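Local coordinates for protein AlyQ (Persicobacter sp. CCB-QB2, PDB 5XNR) that probably cleaves alginate by beta-elimination through its lyase domain, while a linked CBM32 domain is of a type that binds carbohydrate, at residues H234-K239 with F356-Y361; T255-D260 with L349-S354; D267-R272 with V305-I310. All blocks are in the same frame, centred on the assembly; numbering follows the deposited sequence.

All three contacts lie in the alginate lyase part, a jelly-roll sandwich of two antiparallel sheets. Contacts 1 and 3 bridge the two sheets in its buried core, their centres about 8 Å apart. They are apolar, without a cross-segment hydrogen bond, and each turns on one phenylalanine ring. Strands 233-244 of contact 1 and 302-310 of contact 3 are neighbours in one sheet; 256-258 of contact 2 runs between 355-358 of contact 1 and 269-274 of contact 3 in the other. Contact 2 lies nearer the surface, where a loop meets that strand's end; a methyl meets a tyrosine edge instead of a ring face, with a weak hydrogen bond, CH...O contacts and a carboxylate across an aliphatic chain.

Contact 1: H234-K239 with F356-Y361; sequences HVVYVK and FKIGNY
Val236 lies over one face of the Phe356 ring, and this pair forms the centre of the contact. Val236 CB stands 3.8 Å from the centroid of the Phe356 ring and only 12° off the ring normal, so the CH-pi geometry is almost vertical. The CG1 branch continues across the rim, where Val236 CG1 comes to 3.5 Å from Phe356 CE1. At its far end the ring reaches the neighbouring backbone: His234 C lies at the edge of the Phe356 ring, near its plane, by CZ, and Phe356 CE2 is 3.5 Å from Val235 O, an oblique approach.

The two methyls of Val236 divide the work. CG1, between the backbone N and the carbonyl carbon (chi1 59°), goes to the ring, whereas CG2 meets Ile358, with Val236 CG2 at 4.0 Å from Ile358 CD1. Ile358 also serves a second valine through its CG1, which is 4.1 Å from Val238 CG2. In each of these aliphatic pairs the side chains slide past one another in opposite directions.

The axes of strands 234-239 and 356-358 run parallel within 3° and approach to 9.0 Å, a spacing bridged by side chains and consistent with the absence of hydrogen bonds between them. Backbone bonds tie Val236 to Phe307 of strand 302-310 and Val235 to Ser390 of strand 379-392, on either side of strand 233-244. In the facing sheet, strand 355-358 pairs with 211-217 and 256-258, and Phe356 also packs on Ile257 of the latter.

Contact 2: T255-D260 with L349-S354; sequences TQIHGD and LNYDQS
Ile257 and Tyr351 meet at about a right angle in the buried half of this contact. The methyl CG2 of Ile257 arrives at the edge of the phenol, near the ring plane, and touches Tyr351 OH at 3.4 Å. The same methyl of Ile257 lies 3.5 Å from Ser354 OG, so one methyl touches both hydroxyl oxygens. The hydroxyl of Tyr351 is hydrogen-bonded beyond the contact to His314.

The backbones close up beside this group. His258 O receives a weak hydrogen bond from Ser354 OG at 3.3 Å, and Ser354 CA approaches the same carbonyl oxygen of His258 at 3.1 Å with an angle of 145° at the hydrogen. A second CH...O contact runs the other way, from Gly259 CA to Gln353 O, at 3.5 Å and 160°. Gln353 and Ser354 form a G1 beta bulge opposite Trp228, and Gln353 takes a positive phi.

Toward solvent the fit is looser. There the carboxylate of Asp260 lies across the CB-CG part of Gln353 at a slant, with Asp260 OD1 3.7 Å from Gln353 CB; carboxylate and amide planes are 56° apart, and no hydrogen bond joins them. Asp352, exposed, brings a second acid close, its OD1 4.6 Å from Asp260 OD2.

The loop is therefore joined to the end of strand 256-258 by van der Waals packing of a methyl, one weak hydrogen bond and two CH...O contacts, with the Asp260-Gln353 packing at the outer margin. If Asp260 and Asp352 are both charged, their separation would probably be mildly unfavourable, and the joint rests on weak, mostly uncharged interactions.

Contact 3: D267-R272 with V305-I310; sequences DAMVMR and VIFEVI. With PO4 (phosphate ion), chain E.
Strands 269-272 and 305-310 run nearly antiparallel, at 167°, with axes 9.4 Å apart and no hydrogen bond between them. Phe307 fills much of that gap. Its ring takes Met269 on one face: the methyl CE sits 4.2 Å from the Phe307 centroid, 25° off the normal and offset toward the rim, in a CH-pi contact. The sulfur lies farther off above the same ring, a Met-aromatic contact. Met269 reaches this position with its chain fully extended, every torsion anti. The ring also probes the opposing backbone, Phe307 CE2 being 3.4 Å from Met269 O, while Met271 N lies at the ring edge. This is the interior of the lyase jelly roll, where facing sheets meet through side chains; Ala268 and Met269 form a classic beta bulge opposite Ile257. Farther along, Met271 bends at chi3 (-70°), and its CE meets Val305 CG2 at 4.0 Å. The extended side chain of Arg272 takes no part in this packing and carries its guanidinium to a phosphate ion, probably from the crystallisation liquor. Arg272 NH1 donates to phosphate O1 at 3.0 Å in the guanidinium plane, and Tyr210 and Lys249 also bind the ion.

Contact 1: H234-K239 with F356-Y361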
loop_
_atom_site.group_PDB
_atom_site.type_symbol
_atom_site.label_atom_id
_atom_site.label_comp_id
_atom_site.label_asym_id
_atom_site.label_seq_id
_atom_site.Cartn_x
_atom_site.Cartn_y
_atom_site.Cartn_z
ATOM N N HIS A 234 2.868 -16.588 22.835
ATOM C CA HIS A 234 2.541 -16.882 21.445
ATOM C C HIS A 234 2.180 -15.594 20.698
ATOM O O HIS A 234 1.294 -14.864 21.132
ATOM C CB HIS A 234 1.397 -17.894 21.388
ATOM C CG HIS A 234 1.663 -19.097 22.219
ATOM N ND1 HIS A 234 2.534 -20.075 21.816
ATOM C CD2 HIS A 234 1.218 -19.458 23.438
ATOM C CE1 HIS A 234 2.607 -21.009 22.748
ATOM N NE2 HIS A 234 1.804 -20.657 23.748
ATOM N N VAL A 235 2.816 -15.359 19.551
ATOM C CA VAL A 235 2.726 -14.090 18.889
ATOM C C VAL A 235 2.487 -14.299 17.394
ATOM O O VAL A 235 3.085 -15.176 16.793
ATOM C CB VAL A 235 4.021 -13.302 19.131
ATOM C CG1 VAL A 235 3.960 -11.891 18.584
ATOM C CG2 VAL A 235 4.361 -13.299 20.611
ATOM N N VAL A 236 1.615 -13.482 16.815
ATOM C CA VAL A 236 1.589 -13.289 15.354
ATOM C C VAL A 236 1.696 -11.787 15.078
ATOM O O VAL A 236 0.956 -11.006 15.650
ATOM C CB VAL A 236 0.341 -13.891 14.674
ATOM C CG1 VAL A 236 -0.965 -13.322 15.200
ATOM C CG2 VAL A 236 0.398 -13.720 13.171
ATOM N N TYR A 237 2.617 -11.427 14.193
ATOM C CA TYR A 237 2.740 -10.097 13.674
ATOM C C TYR A 237 2.481 -10.135 12.176
ATOM O O TYR A 237 2.983 -11.041 11.495
ATOM C CB TYR A 237 4.137 -9.536 13.934
ATOM C CG TYR A 237 4.554 -8.403 13.031
ATOM C CD1 TYR A 237 4.329 -7.091 13.376
ATOM C CD2 TYR A 237 5.209 -8.650 11.838
ATOM C CE1 TYR A 237 4.732 -6.048 12.551
ATOM C CE2 TYR A 237 5.610 -7.628 10.990
ATOM C CZ TYR A 237 5.375 -6.315 11.355
ATOM O OH TYR A 237 5.792 -5.304 10.556
ATOM N N VAL A 238 1.710 -9.155 11.688
ATOM C CA VAL A 238 1.433 -9.047 10.260
ATOM C C VAL A 238 1.514 -7.576 9.859
ATOM O O VAL A 238 0.889 -6.762 10.478
ATOM C CB VAL A 238 0.047 -9.610 9.886
ATOM C CG1 VAL A 238 -0.179 -9.550 8.382
ATOM C CG2 VAL A 238 -0.177 -11.020 10.406
ATOM N N LYS A 239 2.224 -7.278 8.777
ATOM C CA LYS A 239 2.143 -5.989 8.083
ATOM C C LYS A 239 1.380 -6.191 6.782
ATOM O O LYS A 239 1.844 -6.919 5.917
ATOM C CB LYS A 239 3.523 -5.421 7.733
ATOM C CG LYS A 239 3.506 -4.160 6.870
ATOM C CD LYS A 239 4.882 -3.666 6.436
ATOM C CE LYS A 239 5.394 -2.492 7.238
ATOM N NZ LYS A 239 6.769 -2.106 6.822
ATOM N N PHE A 356 -2.665 -20.249 14.345
ATOM C CA PHE A 356 -2.830 -18.993 13.646
ATOM C C PHE A 356 -3.248 -19.196 12.180
ATOM O O PHE A 356 -3.011 -20.250 11.580
ATOM C CB PHE A 356 -1.514 -18.222 13.613
ATOM C CG PHE A 356 -1.049 -17.704 14.946
ATOM C CD1 PHE A 356 -1.839 -16.839 15.681
ATOM C CD2 PHE A 356 0.186 -18.076 15.455
ATOM C CE1 PHE A 356 -1.426 -16.371 16.918
ATOM C CE2 PHE A 356 0.608 -17.594 16.684
ATOM C CZ PHE A 356 -0.199 -16.738 17.410
ATOM N N LYS A 357 -3.918 -18.178 11.642
ATOM C CA LYS A 357 -4.195 -18.033 10.226
ATOM C C LYS A 357 -3.851 -16.607 9.813
ATOM O O LYS A 357 -4.114 -15.669 10.576
ATOM C CB LYS A 357 -5.667 -18.248 9.884
ATOM C CG LYS A 357 -6.222 -19.613 10.258
ATOM C CD LYS A 357 -7.580 -19.916 9.628
ATOM C CE LYS A 357 -7.516 -20.906 8.482
ATOM N NZ LYS A 357 -8.833 -21.551 8.251
ATOM N N ILE A 358 -3.281 -16.479 8.614
ATOM C CA ILE A 358 -2.929 -15.183 8.032
ATOM C C ILE A 358 -3.468 -15.131 6.606
ATOM O O ILE A 358 -3.376 -16.100 5.905
ATOM C CB ILE A 358 -1.406 -14.980 8.042
ATOM C CG1 ILE A 358 -0.840 -14.905 9.459
ATOM C CG2 ILE A 358 -1.012 -13.774 7.208
ATOM C CD1 ILE A 358 0.636 -15.259 9.510
ATOM N N GLY A 359 -3.991 -13.985 6.193
ATOM C CA GLY A 359 -4.444 -13.814 4.835
ATOM C C GLY A 359 -5.837 -13.217 4.787
ATOM O O GLY A 359 -6.143 -12.274 5.532
ATOM N N ASN A 360 -6.690 -13.824 3.966
ATOM C CA ASN A 360 -7.978 -13.238 3.543
ATOM C C ASN A 360 -9.103 -14.274 3.665
ATOM O O ASN A 360 -9.159 -15.234 2.886
ATOM C CB ASN A 360 -7.864 -12.711 2.111
ATOM C CG ASN A 360 -9.181 -12.312 1.474
ATOM O OD1 ASN A 360 -10.258 -12.525 2.054
ATOM N ND2 ASN A 360 -9.091 -11.737 0.273
ATOM N N TYR A 361 -10.004 -14.056 4.620
ATOM C CA TYR A 361 -11.263 -14.834 4.705
ATOM C C TYR A 361 -12.454 -13.899 4.460
ATOM O O TYR A 361 -12.883 -13.217 5.379
ATOM C CB TYR A 361 -11.365 -15.508 6.075
ATOM C CG TYR A 361 -12.551 -16.417 6.318
ATOM C CD1 TYR A 361 -13.229 -17.055 5.289
ATOM C CD2 TYR A 361 -12.939 -16.717 7.618
ATOM C CE1 TYR A 361 -14.285 -17.924 5.549
ATOM C CE2 TYR A 361 -13.981 -17.592 7.892
ATOM C CZ TYR A 361 -14.666 -18.198 6.856
ATOM O OH TYR A 361 -15.712 -19.030 7.146
#

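Contact 2: T255-D260 with L349-S354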
loop_
_atom_site.group_PDB
_atom_site.type_symbol
_atom_site.label_atom_id
_atom_site.label_comp_id
_atom_site.label_asym_id
_atom_site.label_seq_id
_atom_site.Cartn_x
_atom_site.Cartn_y
_atom_site.Cartn_z
ATOM N N THR A 255 -6.232 -11.376 9.993
ATOM C CA THR A 255 -5.429 -12.200 10.934
ATOM C C THR A 255 -6.342 -12.920 11.926
ATOM O O THR A 255 -7.326 -12.333 12.343
ATOM C CB THR A 255 -4.430 -11.309 11.670
ATOM O OG1 THR A 255 -3.812 -10.522 10.647
ATOM C CG2 THR A 255 -3.409 -12.092 12.474
ATOM N N GLN A 256 -6.008 -14.155 12.328
ATOM C CA GLN A 256 -6.880 -14.919 13.253
ATOM C C GLN A 256 -6.093 -15.839 14.190
ATOM O O GLN A 256 -5.049 -16.387 13.814
ATOM C CB GLN A 256 -7.830 -15.858 12.514
ATOM C CG GLN A 256 -8.377 -15.281 11.227
ATOM C CD GLN A 256 -9.151 -16.324 10.462
ATOM O OE1 GLN A 256 -9.892 -17.124 11.041
ATOM N NE2 GLN A 256 -8.961 -16.313 9.147
ATOM N N ILE A 257 -6.643 -15.997 15.404
ATOM C CA ILE A 257 -6.341 -17.107 16.300
ATOM C C ILE A 257 -7.572 -18.017 16.276
ATOM O O ILE A 257 -8.687 -17.498 16.420
ATOM C CB ILE A 257 -6.033 -16.638 17.737
ATOM C CG1 ILE A 257 -4.856 -15.666 17.777
ATOM C CG2 ILE A 257 -5.787 -17.825 18.654
ATOM C CD1 ILE A 257 -4.584 -15.097 19.143
ATOM N N HIS A 258 -7.370 -19.330 16.093
ATOM C CA HIS A 258 -8.463 -20.304 16.021
ATOM C C HIS A 258 -8.255 -21.389 17.089
ATOM O O HIS A 258 -7.118 -21.788 17.338
ATOM C CB HIS A 258 -8.539 -20.906 14.610
ATOM C CG HIS A 258 -9.922 -21.029 14.058
ATOM N ND1 HIS A 258 -10.407 -20.153 13.077
ATOM C CD2 HIS A 258 -10.918 -21.918 14.327
ATOM C CE1 HIS A 258 -11.654 -20.489 12.784
ATOM N NE2 HIS A 258 -11.992 -21.579 13.543
ATOM N N GLY A 259 -9.346 -21.814 17.740
ATOM C CA GLY A 259 -9.425 -23.059 18.578
ATOM C C GLY A 259 -10.546 -23.973 18.088
ATOM O O GLY A 259 -11.047 -23.729 16.977
ATOM N N ASP A 260 -10.951 -25.018 18.858
ATOM C CA ASP A 260 -12.119 -25.891 18.447
ATOM C C ASP A 260 -13.450 -25.163 18.680
ATOM O O ASP A 260 -13.690 -24.582 19.748
ATOM C CB ASP A 260 -12.299 -27.198 19.229
ATOM C CG ASP A 260 -11.100 -28.125 19.306
ATOM O OD1 ASP A 260 -10.412 -28.293 18.270
ATOM O OD2 ASP A 260 -10.878 -28.682 20.407
ATOM N N LEU A 349 -8.454 -15.736 28.494
ATOM C CA LEU A 349 -9.157 -16.991 28.316
ATOM C C LEU A 349 -8.141 -18.091 28.023
ATOM O O LEU A 349 -7.142 -17.837 27.370
ATOM C CB LEU A 349 -10.155 -16.847 27.167
ATOM C CG LEU A 349 -11.015 -18.080 26.895
ATOM C CD1 LEU A 349 -12.192 -18.159 27.856
ATOM C CD2 LEU A 349 -11.510 -18.063 25.458
ATOM N N ASN A 350 -8.405 -19.290 28.519
ATOM C CA ASN A 350 -7.508 -20.416 28.292
ATOM C C ASN A 350 -8.215 -21.466 27.423
ATOM O O ASN A 350 -9.416 -21.783 27.613
ATOM C CB ASN A 350 -6.985 -21.023 29.606
ATOM C CG ASN A 350 -5.967 -20.136 30.287
ATOM O OD1 ASN A 350 -6.176 -19.712 31.427
ATOM N ND2 ASN A 350 -4.895 -19.810 29.577
ATOM N N TYR A 351 -7.448 -21.997 26.472
ATOM C CA TYR A 351 -7.907 -23.069 25.603
ATOM C C TYR A 351 -6.678 -23.721 24.965
ATOM O O TYR A 351 -5.558 -23.166 25.011
ATOM C CB TYR A 351 -8.876 -22.560 24.525
ATOM C CG TYR A 351 -8.403 -21.333 23.795
ATOM C CD1 TYR A 351 -8.596 -20.069 24.331
ATOM C CD2 TYR A 351 -7.742 -21.418 22.576
ATOM C CE1 TYR A 351 -8.156 -18.925 23.675
ATOM C CE2 TYR A 351 -7.297 -20.281 21.899
ATOM C CZ TYR A 351 -7.497 -19.029 22.461
ATOM O OH TYR A 351 -7.060 -17.889 21.845
ATOM N N ASP A 352 -6.917 -24.892 24.376
ATOM C CA ASP A 352 -5.879 -25.646 23.653
ATOM C C ASP A 352 -6.331 -25.796 22.194
ATOM O O ASP A 352 -7.314 -25.149 21.757
ATOM C CB ASP A 352 -5.561 -26.970 24.358
ATOM C CG ASP A 352 -6.733 -27.936 24.440
ATOM O OD1 ASP A 352 -7.702 -27.757 23.668
ATOM O OD2 ASP A 352 -6.666 -28.872 25.274
ATOM N N GLN A 353 -5.593 -26.617 21.453
ATOM C CA GLN A 353 -5.891 -26.923 20.047
ATOM C C GLN A 353 -5.937 -25.612 19.242
ATOM O O GLN A 353 -6.809 -25.435 18.392
ATOM C CB GLN A 353 -7.175 -27.761 19.932
ATOM C CG GLN A 353 -7.017 -29.199 20.438
ATOM C CD GLN A 353 -6.118 -30.078 19.588
ATOM O OE1 GLN A 353 -4.912 -30.197 19.823
ATOM N NE2 GLN A 353 -6.698 -30.697 18.569
ATOM N N SER A 354 -4.976 -24.723 19.512
ATOM C CA SER A 354 -4.972 -23.394 18.950
ATOM C C SER A 354 -3.917 -23.271 17.839
ATOM O O SER A 354 -2.841 -23.871 17.923
ATOM C CB SER A 354 -4.737 -22.369 20.020
ATOM O OG SER A 354 -4.673 -21.061 19.446
#

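Contact 3: D267-R272 with V305-I310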
loop_
_atom_site.group_PDB
_atom_site.type_symbol
_atom_site.label_atom_id
_atom_site.label_comp_id
_atom_site.label_asym_id
_atom_site.label_seq_id
_atom_site.Cartn_x
_atom_site.Cartn_y
_atom_site.Cartn_z
ATOM N N ASP A 267 -13.156 -19.210 16.389
ATOM C CA ASP A 267 -12.323 -18.084 15.955
ATOM C C ASP A 267 -12.206 -17.112 17.136
ATOM O O ASP A 267 -12.836 -16.071 17.180
ATOM C CB ASP A 267 -12.869 -17.464 14.649
ATOM C CG ASP A 267 -14.337 -17.023 14.671
ATOM O OD1 ASP A 267 -15.165 -17.758 15.245
ATOM O OD2 ASP A 267 -14.650 -15.949 14.108
ATOM N N ALA A 268 -11.343 -17.479 18.066
ATOM C CA ALA A 268 -11.206 -16.851 19.383
ATOM C C ALA A 268 -10.908 -15.356 19.250
ATOM O O ALA A 268 -11.401 -14.543 20.030
ATOM C CB ALA A 268 -10.100 -17.549 20.163
ATOM N N MET A 269 -10.075 -15.012 18.276
ATOM C CA MET A 269 -9.631 -13.640 18.144
ATOM C C MET A 269 -9.236 -13.374 16.690
ATOM O O MET A 269 -8.276 -13.980 16.207
ATOM C CB MET A 269 -8.436 -13.365 19.059
ATOM C CG MET A 269 -8.029 -11.903 19.079
ATOM S SD MET A 269 -6.732 -11.574 20.289
ATOM C CE MET A 269 -6.340 -9.855 19.972
ATOM N N VAL A 270 -9.981 -12.482 16.017
ATOM C CA VAL A 270 -9.749 -12.173 14.601
ATOM C C VAL A 270 -9.835 -10.668 14.425
ATOM O O VAL A 270 -10.451 -10.020 15.210
ATOM C CB VAL A 270 -10.722 -12.884 13.640
ATOM C CG1 VAL A 270 -10.898 -14.348 14.002
ATOM C CG2 VAL A 270 -12.077 -12.202 13.555
ATOM N N MET A 271 -9.162 -10.170 13.402
ATOM C CA MET A 271 -9.303 -8.806 12.933
ATOM C C MET A 271 -10.309 -8.816 11.786
ATOM O O MET A 271 -10.178 -9.636 10.890
ATOM C CB MET A 271 -7.965 -8.259 12.435
ATOM C CG MET A 271 -8.065 -7.212 11.343
ATOM S SD MET A 271 -6.482 -6.345 11.050
ATOM C CE MET A 271 -6.371 -5.407 12.573
ATOM N N ARG A 272 -11.296 -7.921 11.849
ATOM C CA ARG A 272 -12.409 -7.881 10.912
ATOM C C ARG A 272 -12.588 -6.454 10.388
ATOM O O ARG A 272 -12.355 -5.510 11.096
ATOM C CB ARG A 272 -13.682 -8.358 11.609
ATOM C CG ARG A 272 -14.795 -8.724 10.639
ATOM C CD ARG A 272 -15.896 -9.584 11.226
ATOM N NE ARG A 272 -17.070 -9.591 10.362
ATOM C CZ ARG A 272 -17.861 -10.650 10.138
ATOM N NH1 ARG A 272 -18.971 -10.500 9.434
ATOM N NH2 ARG A 272 -17.551 -11.846 10.609
ATOM N N VAL A 305 -0.173 -5.257 12.822
ATOM C CA VAL A 305 -0.996 -5.808 13.888
ATOM C C VAL A 305 -0.214 -6.929 14.572
ATOM O O VAL A 305 0.498 -7.661 13.908
ATOM C CB VAL A 305 -2.332 -6.336 13.345
ATOM C CG1 VAL A 305 -2.130 -7.385 12.271
ATOM C CG2 VAL A 305 -3.213 -6.870 14.459
ATOM N N ILE A 306 -0.352 -7.020 15.890
ATOM C CA ILE A 306 0.132 -8.151 16.685
ATOM C C ILE A 306 -1.013 -8.698 17.547
ATOM O O ILE A 306 -1.705 -7.934 18.215
ATOM C CB ILE A 306 1.322 -7.717 17.550
ATOM C CG1 ILE A 306 2.519 -7.342 16.677
ATOM C CG2 ILE A 306 1.658 -8.782 18.575
ATOM C CD1 ILE A 306 3.561 -6.520 17.391
ATOM N N PHE A 307 -1.259 -10.003 17.478
ATOM C CA PHE A 307 -1.922 -10.690 18.564
ATOM C C PHE A 307 -0.832 -11.376 19.386
ATOM O O PHE A 307 0.061 -12.007 18.813
ATOM C CB PHE A 307 -2.928 -11.728 18.075
ATOM C CG PHE A 307 -3.967 -11.276 17.081
ATOM C CD1 PHE A 307 -4.241 -9.939 16.853
ATOM C CD2 PHE A 307 -4.758 -12.217 16.442
ATOM C CE1 PHE A 307 -5.210 -9.557 15.938
ATOM C CE2 PHE A 307 -5.755 -11.838 15.551
ATOM C CZ PHE A 307 -5.972 -10.506 15.290
ATOM N N GLU A 308 -0.893 -11.227 20.709
ATOM C CA GLU A 308 0.128 -11.737 21.650
ATOM C C GLU A 308 -0.622 -12.449 22.775
ATOM O O GLU A 308 -1.429 -11.819 23.427
ATOM C CB GLU A 308 0.954 -10.569 22.191
ATOM C CG GLU A 308 2.059 -10.903 23.187
ATOM C CD GLU A 308 2.837 -9.675 23.657
ATOM O OE1 GLU A 308 2.194 -8.753 24.194
ATOM O OE2 GLU A 308 4.066 -9.611 23.451
ATOM N N VAL A 309 -0.410 -13.750 22.952
ATOM C CA VAL A 309 -1.091 -14.473 24.006
ATOM C C VAL A 309 -0.046 -14.901 25.038
ATOM O O VAL A 309 0.964 -15.504 24.689
ATOM C CB VAL A 309 -1.871 -15.679 23.461
ATOM C CG1 VAL A 309 -2.640 -16.375 24.574
ATOM C CG2 VAL A 309 -2.801 -15.294 22.313
ATOM N N ILE A 310 -0.272 -14.549 26.292
ATOM C CA ILE A 310 0.668 -14.876 27.375
ATOM C C ILE A 310 -0.120 -15.545 28.503
ATOM O O ILE A 310 -0.729 -14.855 29.291
ATOM C CB ILE A 310 1.400 -13.607 27.870
ATOM C CG1 ILE A 310 2.053 -12.867 26.699
ATOM C CG2 ILE A 310 2.394 -13.931 28.988
ATOM C CD1 ILE A 310 2.995 -11.752 27.100
HETATM P P PO4 E . -22.237 -13.164 9.468
HETATM O O1 PO4 E . -21.101 -12.491 8.742
HETATM O O2 PO4 E . -23.503 -12.358 9.207
HETATM O O3 PO4 E . -22.407 -14.611 8.988
HETATM O O4 PO4 E . -21.953 -13.232 10.954
#